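Local coordinates for protein methyltransferase WBDD (Escherichia coli, PDB 4AZS) that appears to regulate O9a O-antigen chain length as a bifunctional kinase and methyltransferase, here with AMP and S-adenosylmethionine bound, at residues Tyr269-His273 against Gly274-Ala278; Tyr286-His289 against Asn290-Phe294. All blocks are in the same frame, centred on the assembly; numbering follows the deposited sequence.

Contact 1: residues Tyr269-His273 against Gly274-Ala278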
ATOM      1  N   TYR A 269     -14.995  30.076 -37.082  1.00 35.50           N
ATOM      2  CA  TYR A 269     -15.095  29.015 -38.075  1.00 36.58           C
ATOM      3  C   TYR A 269     -14.268  27.826 -37.579  1.00 39.05           C
ATOM      4  O   TYR A 269     -14.580  26.684 -37.837  1.00 43.26           O
ATOM      5  CB  TYR A 269     -14.503  29.511 -39.388  1.00 35.54           C
ATOM      6  CG  TYR A 269     -15.077  30.760 -39.914  1.00 37.08           C
ATOM      7  CD1 TYR A 269     -16.344  31.148 -39.570  1.00 37.84           C
ATOM      8  CD2 TYR A 269     -14.362  31.565 -40.806  1.00 40.28           C
ATOM      9  CE1 TYR A 269     -16.891  32.298 -40.064  1.00 40.25           C
ATOM     10  CE2 TYR A 269     -14.934  32.726 -41.336  1.00 38.63           C
ATOM     11  CZ  TYR A 269     -16.193  33.076 -40.957  1.00 39.99           C
ATOM     12  OH  TYR A 269     -16.822  34.208 -41.425  1.00 44.06           O
ATOM     13  N   ASP A 270     -13.160  28.138 -36.910  1.00 40.86           N
ATOM     14  CA  ASP A 270     -12.208  27.152 -36.376  1.00 41.04           C
ATOM     15  C   ASP A 270     -12.476  27.159 -34.861  1.00 44.02           C
ATOM     16  O   ASP A 270     -12.336  28.241 -34.204  1.00 39.20           O
ATOM     17  CB  ASP A 270     -10.798  27.653 -36.716  1.00 42.46           C
ATOM     18  CG  ASP A 270      -9.669  26.840 -36.071  1.00 45.73           C
ATOM     19  OD1 ASP A 270      -9.946  26.028 -35.142  1.00 44.40           O
ATOM     20  OD2 ASP A 270      -8.506  27.043 -36.541  1.00 42.74           O
ATOM     21  N   MET A 271     -12.942  26.018 -34.340  1.00 44.10           N
ATOM     22  CA  MET A 271     -13.263  25.865 -32.904  1.00 46.71           C
ATOM     23  C   MET A 271     -12.503  24.688 -32.330  1.00 48.72           C
ATOM     24  O   MET A 271     -12.139  23.810 -33.079  1.00 45.96           O
ATOM     25  CB  MET A 271     -14.744  25.643 -32.693  1.00 48.82           C
ATOM     26  CG  MET A 271     -15.557  26.930 -32.720  1.00 50.15           C
ATOM     27  SD  MET A 271     -15.383  27.998 -31.255  1.00 54.46           S
ATOM     28  CE  MET A 271     -16.483  27.155 -30.120  1.00 57.23           C
ATOM     29  N   PRO A 272     -12.262  24.665 -30.993  1.00 52.87           N
ATOM     30  CA  PRO A 272     -11.548  23.515 -30.447  1.00 55.93           C
ATOM     31  C   PRO A 272     -12.424  22.280 -30.351  1.00 63.00           C
ATOM     32  O   PRO A 272     -13.636  22.368 -30.528  1.00 60.07           O
ATOM     33  CB  PRO A 272     -11.137  23.978 -29.040  1.00 55.73           C
ATOM     34  CG  PRO A 272     -12.113  25.043 -28.665  1.00 52.17           C
ATOM     35  CD  PRO A 272     -12.480  25.717 -29.968  1.00 50.89           C
ATOM     36  N   HIS A 273     -11.783  21.141 -30.087  1.00 68.61           N
ATOM     37  CA  HIS A 273     -12.471  19.906 -29.671  1.00 74.69           C
ATOM     38  C   HIS A 273     -13.364  19.401 -30.760  1.00 70.83           C
ATOM     39  O   HIS A 273     -13.039  19.531 -31.933  1.00 73.22           O
ATOM     40  CB  HIS A 273     -13.222  20.129 -28.351  1.00 75.26           C
ATOM     41  CG  HIS A 273     -12.376  20.804 -27.289  1.00 80.87           C
ATOM     42  ND1 HIS A 273     -12.603  22.078 -26.866  1.00 77.05           N
ATOM     43  CD2 HIS A 273     -11.251  20.348 -26.594  1.00 77.12           C
ATOM     44  CE1 HIS A 273     -11.686  22.401 -25.934  1.00 75.62           C
ATOM     45  NE2 HIS A 273     -10.858  21.337 -25.774  1.00 76.57           N
ATOM     46  N   GLY A 274     -14.497  18.826 -30.405  1.00 72.78           N
ATOM     47  CA  GLY A 274     -15.399  18.313 -31.419  1.00 75.70           C
ATOM     48  C   GLY A 274     -16.130  19.458 -32.068  1.00 71.84           C
ATOM     49  O   GLY A 274     -16.607  19.338 -33.188  1.00 78.29           O
ATOM     50  N   ILE A 275     -16.125  20.600 -31.388  1.00 67.33           N
ATOM     51  CA  ILE A 275     -17.308  21.455 -31.303  1.00 66.14           C
ATOM     52  C   ILE A 275     -18.065  21.670 -32.627  1.00 63.88           C
ATOM     53  O   ILE A 275     -19.271  21.444 -32.678  1.00 67.22           O
ATOM     54  CB  ILE A 275     -16.992  22.775 -30.567  1.00 66.13           C
ATOM     55  CG1 ILE A 275     -16.507  22.467 -29.135  1.00 69.75           C
ATOM     56  CG2 ILE A 275     -18.221  23.672 -30.511  1.00 64.04           C
ATOM     57  CD1 ILE A 275     -15.735  23.598 -28.464  1.00 69.33           C
ATOM     58  N   LEU A 276     -17.376  22.093 -33.683  1.00 58.85           N
ATOM     59  CA  LEU A 276     -18.015  22.275 -34.988  1.00 57.75           C
ATOM     60  C   LEU A 276     -17.633  21.158 -35.947  1.00 58.91           C
ATOM     61  O   LEU A 276     -16.465  20.928 -36.197  1.00 59.70           O
ATOM     62  CB  LEU A 276     -17.632  23.618 -35.627  1.00 55.09           C
ATOM     63  CG  LEU A 276     -17.956  24.936 -34.881  1.00 53.35           C
ATOM     64  CD1 LEU A 276     -17.557  26.162 -35.689  1.00 51.93           C
ATOM     65  CD2 LEU A 276     -19.425  25.015 -34.512  1.00 54.43           C
ATOM     66  N   THR A 277     -18.616  20.477 -36.508  1.00 57.64           N
ATOM     67  CA  THR A 277     -18.352  19.640 -37.676  1.00 58.47           C
ATOM     68  C   THR A 277     -17.891  20.548 -38.831  1.00 55.34           C
ATOM     69  O   THR A 277     -18.058  21.766 -38.760  1.00 51.57           O
ATOM     70  CB  THR A 277     -19.627  18.903 -38.126  1.00 60.53           C
ATOM     71  OG1 THR A 277     -20.565  19.853 -38.662  1.00 59.98           O
ATOM     72  CG2 THR A 277     -20.267  18.150 -36.954  1.00 62.44           C
ATOM     73  N   ALA A 278     -17.326  19.948 -39.879  1.00 57.91           N
ATOM     74  CA  ALA A 278     -16.980  20.653 -41.126  1.00 58.50           C
ATOM     75  C   ALA A 278     -18.193  21.452 -41.658  1.00 60.73           C
ATOM     76  O   ALA A 278     -18.088  22.646 -41.946  1.00 55.79           O
ATOM     77  CB  ALA A 278     -16.509  19.661 -42.192  1.00 58.66           C
TER

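Contact 2: residues Tyr286-His289 against Asn290-Phe294. Unlike the reference sequence in segment 286-289: Tyr286 (reference His).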
ATOM      1  N   TYR A 286     -20.621  30.748 -44.063  1.00 46.25           N
ATOM      2  CA  TYR A 286     -21.619  31.105 -45.056  1.00 48.48           C
ATOM      3  C   TYR A 286     -22.561  32.188 -44.535  1.00 46.93           C
ATOM      4  O   TYR A 286     -22.734  33.219 -45.171  1.00 45.54           O
ATOM      5  CB  TYR A 286     -22.422  29.859 -45.489  1.00 56.30           C
ATOM      6  CG  TYR A 286     -23.516  30.182 -46.483  1.00 58.25           C
ATOM      7  CD1 TYR A 286     -23.219  30.431 -47.816  1.00 60.22           C
ATOM      8  CD2 TYR A 286     -24.842  30.270 -46.077  1.00 62.59           C
ATOM      9  CE1 TYR A 286     -24.216  30.745 -48.725  1.00 63.67           C
ATOM     10  CE2 TYR A 286     -25.845  30.588 -46.977  1.00 65.10           C
ATOM     11  CZ  TYR A 286     -25.527  30.829 -48.295  1.00 63.39           C
ATOM     12  OH  TYR A 286     -26.532  31.135 -49.173  1.00 69.29           O
ATOM     13  N   GLU A 287     -23.128  31.969 -43.357  1.00 45.11           N
ATOM     14  CA  GLU A 287     -24.001  32.965 -42.753  1.00 46.13           C
ATOM     15  C   GLU A 287     -23.309  34.309 -42.568  1.00 45.24           C
ATOM     16  O   GLU A 287     -23.870  35.344 -42.915  1.00 41.01           O
ATOM     17  CB  GLU A 287     -24.672  32.424 -41.476  1.00 47.35           C
ATOM     18  CG  GLU A 287     -25.606  31.272 -41.856  1.00 55.54           C
ATOM     19  CD  GLU A 287     -26.354  30.606 -40.715  1.00 57.37           C
ATOM     20  OE1 GLU A 287     -26.070  30.845 -39.535  1.00 54.92           O
ATOM     21  OE2 GLU A 287     -27.258  29.820 -41.023  1.00 63.18           O
ATOM     22  N   LEU A 288     -22.073  34.330 -42.095  1.00 43.25           N
ATOM     23  CA  LEU A 288     -21.500  35.636 -41.795  1.00 42.53           C
ATOM     24  C   LEU A 288     -21.155  36.314 -43.079  1.00 40.89           C
ATOM     25  O   LEU A 288     -21.348  37.512 -43.230  1.00 40.76           O
ATOM     26  CB  LEU A 288     -20.267  35.566 -40.895  1.00 47.65           C
ATOM     27  CG  LEU A 288     -19.942  36.975 -40.373  1.00 52.77           C
ATOM     28  CD1 LEU A 288     -20.718  37.287 -39.108  1.00 53.33           C
ATOM     29  CD2 LEU A 288     -18.456  37.174 -40.174  1.00 57.07           C
ATOM     30  N   HIS A 289     -20.627  35.546 -44.016  1.00 40.42           N
ATOM     31  CA  HIS A 289     -20.356  36.045 -45.330  1.00 40.95           C
ATOM     32  C   HIS A 289     -21.604  36.560 -45.995  1.00 40.59           C
ATOM     33  O   HIS A 289     -21.648  37.644 -46.566  1.00 39.28           O
ATOM     34  CB  HIS A 289     -19.790  34.921 -46.188  1.00 45.88           C
ATOM     35  CG  HIS A 289     -19.243  35.388 -47.489  1.00 47.19           C
ATOM     36  ND1 HIS A 289     -18.017  35.940 -47.590  1.00 49.12           N
ATOM     37  CD2 HIS A 289     -19.785  35.377 -48.773  1.00 51.26           C
ATOM     38  CE1 HIS A 289     -17.777  36.272 -48.879  1.00 49.84           C
ATOM     39  NE2 HIS A 289     -18.864  35.932 -49.603  1.00 52.32           N
ATOM     40  N   ASN A 290     -22.640  35.766 -45.981  1.00 41.05           N
ATOM     41  CA  ASN A 290     -23.891  36.219 -46.583  1.00 44.64           C
ATOM     42  C   ASN A 290     -24.409  37.529 -45.902  1.00 41.99           C
ATOM     43  O   ASN A 290     -24.905  38.449 -46.546  1.00 38.90           O
ATOM     44  CB  ASN A 290     -24.895  35.085 -46.470  1.00 48.64           C
ATOM     45  CG  ASN A 290     -25.924  35.118 -47.552  1.00 54.18           C
ATOM     46  OD1 ASN A 290     -25.618  35.375 -48.705  1.00 66.71           O
ATOM     47  ND2 ASN A 290     -27.156  34.865 -47.184  1.00 58.82           N
ATOM     48  N   GLU A 291     -24.200  37.656 -44.595  1.00 40.81           N
ATOM     49  CA  GLU A 291     -24.740  38.794 -43.868  0.50 41.70           C
ATOM     50  C   GLU A 291     -23.978  40.066 -44.254  1.00 42.27           C
ATOM     51  O   GLU A 291     -24.592  41.138 -44.502  1.00 40.22           O
ATOM     52  CB  GLU A 291     -24.720  38.535 -42.359  0.50 41.26           C
ATOM     53  CG  GLU A 291     -25.320  39.669 -41.542  0.50 42.06           C
ATOM     54  CD  GLU A 291     -25.620  39.279 -40.098  0.50 41.66           C
ATOM     55  OE1 GLU A 291     -26.292  38.243 -39.878  0.50 36.57           O
ATOM     56  OE2 GLU A 291     -25.186  40.034 -39.192  0.50 41.30           O
ATOM     57  N   ILE A 292     -22.657  39.939 -44.354  1.00 42.49           N
ATOM     58  CA  ILE A 292     -21.791  41.015 -44.820  1.00 42.04           C
ATOM     59  C   ILE A 292     -22.194  41.455 -46.214  1.00 41.36           C
ATOM     60  O   ILE A 292     -22.304  42.641 -46.475  1.00 43.90           O
ATOM     61  CB  ILE A 292     -20.311  40.586 -44.795  1.00 44.07           C
ATOM     62  CG1 ILE A 292     -19.821  40.476 -43.348  1.00 44.07           C
ATOM     63  CG2 ILE A 292     -19.427  41.574 -45.528  1.00 42.80           C
ATOM     64  CD1 ILE A 292     -18.466  39.791 -43.234  1.00 45.66           C
ATOM     65  N   LYS A 293     -22.412  40.520 -47.118  1.00 40.64           N
ATOM     66  CA  LYS A 293     -22.774  40.881 -48.495  1.00 45.59           C
ATOM     67  C   LYS A 293     -24.083  41.674 -48.584  1.00 45.75           C
ATOM     68  O   LYS A 293     -24.170  42.686 -49.265  1.00 46.55           O
ATOM     69  CB  LYS A 293     -22.944  39.612 -49.301  1.00 50.13           C
ATOM     70  CG  LYS A 293     -23.061  39.825 -50.797  1.00 54.26           C
ATOM     71  CD  LYS A 293     -22.892  38.508 -51.552  1.00 56.99           C
ATOM     72  CE  LYS A 293     -22.718  38.751 -53.055  1.00 64.66           C
ATOM     73  NZ  LYS A 293     -23.707  38.011 -53.901  1.00 63.26           N
ATOM     74  N   PHE A 294     -25.098  41.186 -47.874  1.00 45.41           N
ATOM     75  CA  PHE A 294     -26.414  41.832 -47.808  1.00 43.12           C
ATOM     76  C   PHE A 294     -26.339  43.203 -47.180  1.00 42.42           C
ATOM     77  O   PHE A 294     -26.890  44.168 -47.743  1.00 43.40           O
ATOM     78  CB  PHE A 294     -27.390  40.965 -47.021  1.00 42.76           C
ATOM     79  CG  PHE A 294     -28.771  41.552 -46.885  1.00 44.12           C
ATOM     80  CD1 PHE A 294     -29.698  41.418 -47.900  1.00 44.41           C
ATOM     81  CD2 PHE A 294     -29.147  42.217 -45.727  1.00 42.93           C
ATOM     82  CE1 PHE A 294     -30.966  41.951 -47.764  1.00 44.57           C
ATOM     83  CE2 PHE A 294     -30.416  42.754 -45.599  1.00 43.55           C
ATOM     84  CZ  PHE A 294     -31.319  42.614 -46.618  1.00 42.64           C
TER

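Contact 1: residues Tyr269-His273 against Gly274-Ala278
Met271 packs against Leu276 and Ile275 across a type II' beta turn, Pro272 to Ile275, in the loop joining strand 262-268 to helix 278-296 of the kinase fold. The packed side is apolar. Met271 CG lies 3.7 Å from Leu276 CD1, and the two side chains cross at an angle. Leu276 CD1 also rests 3.7 Å from Tyr269 O. Bends at chi2 (-73°) and chi3 (-80°) carry Met271 CE over to Ile275 CG2, at 3.9 Å. The turn itself closes with Ile275 N giving a 3.2 Å hydrogen bond to Pro272 O. The donor sits in the carbonyl plane, on a lone pair. Gly274 and Ile275 are exposed to solvent, although the Ile275 side chain lies back over the turn. His273, at the first turn corner, has a positive phi (64°), and its NE2 bonds to Glu193. Asp270 turns the other way, to Arg192 and to Ser23 of the second subunit. Thr277 is the N-cap of helix 278-296: its OG1 caps a backbone N just past Ala278, and its N is bonded to Glu280 OE1, consistent with a capping box. Ile275 CD1 meets the His273 ring at its edge, 3.8 Å from ND1.

Contact 2: residues Tyr286-His289 against Asn290-Phe294
Tyr286 and Asn290 are joined by a backbone hydrogen bond within helix 278-296, which by its place after strand 262-268 corresponds to helix C of the protein kinase fold. Asn290 N lies 2.7 Å from Tyr286 O, and the bond is nearly straight at 166°. The next three i to i+4 bonds follow: Glu291 N to Glu287 O, Ile292 N to Leu288 O and Lys293 N to His289 O. Leu288 O also takes a weak bond from Glu291 N at 3.2 Å. Among the side chains, Leu288 CD2 touches Ile292 CD1 at 4.0 Å on a buried face. Further out, the side chains tie the helix to its surroundings: Glu287 OE1 forms a salt bridge with Arg254, and His289 ND1 bonds to Glu312. In the conformer described, one of two deposited, the extended Glu291 chain lies about 7 Å from the bound AMP; its OE2 makes a salt bridge to Lys265, consistent with the strand-to-helix C ion pair of active protein kinases, and its OE1 accepts from Phe383 N of the Asp-Phe-Gly motif. Asn290 ND2 bonds to both Gly384 O and Ile386 O.

Overall arrangement
Contact 1 leads into helix 278-296 and contact 2 lies along it, with centres about 20 Å apart. Tyr269 and Pro272 are buried in contact 1, and Leu288, Glu291 and Ile292 in contact 2. Gly274 and Ile275, and Tyr286, His289 and Lys293, are at the surface. Contact 1 is irregular loop up to the helix start at Ala278, held by one turn bond and apolar packing. It faces the 190-193 region and the second subunit. Contact 2 is regular helix, held by repeated backbone bonds. No other chain touches it, and its Glu291 lies near the AMP site. The two meet where Tyr269 OH packs 3.6 Å from Leu288 CD2. Glu312 bonds to both Tyr269 OH and His289 ND1.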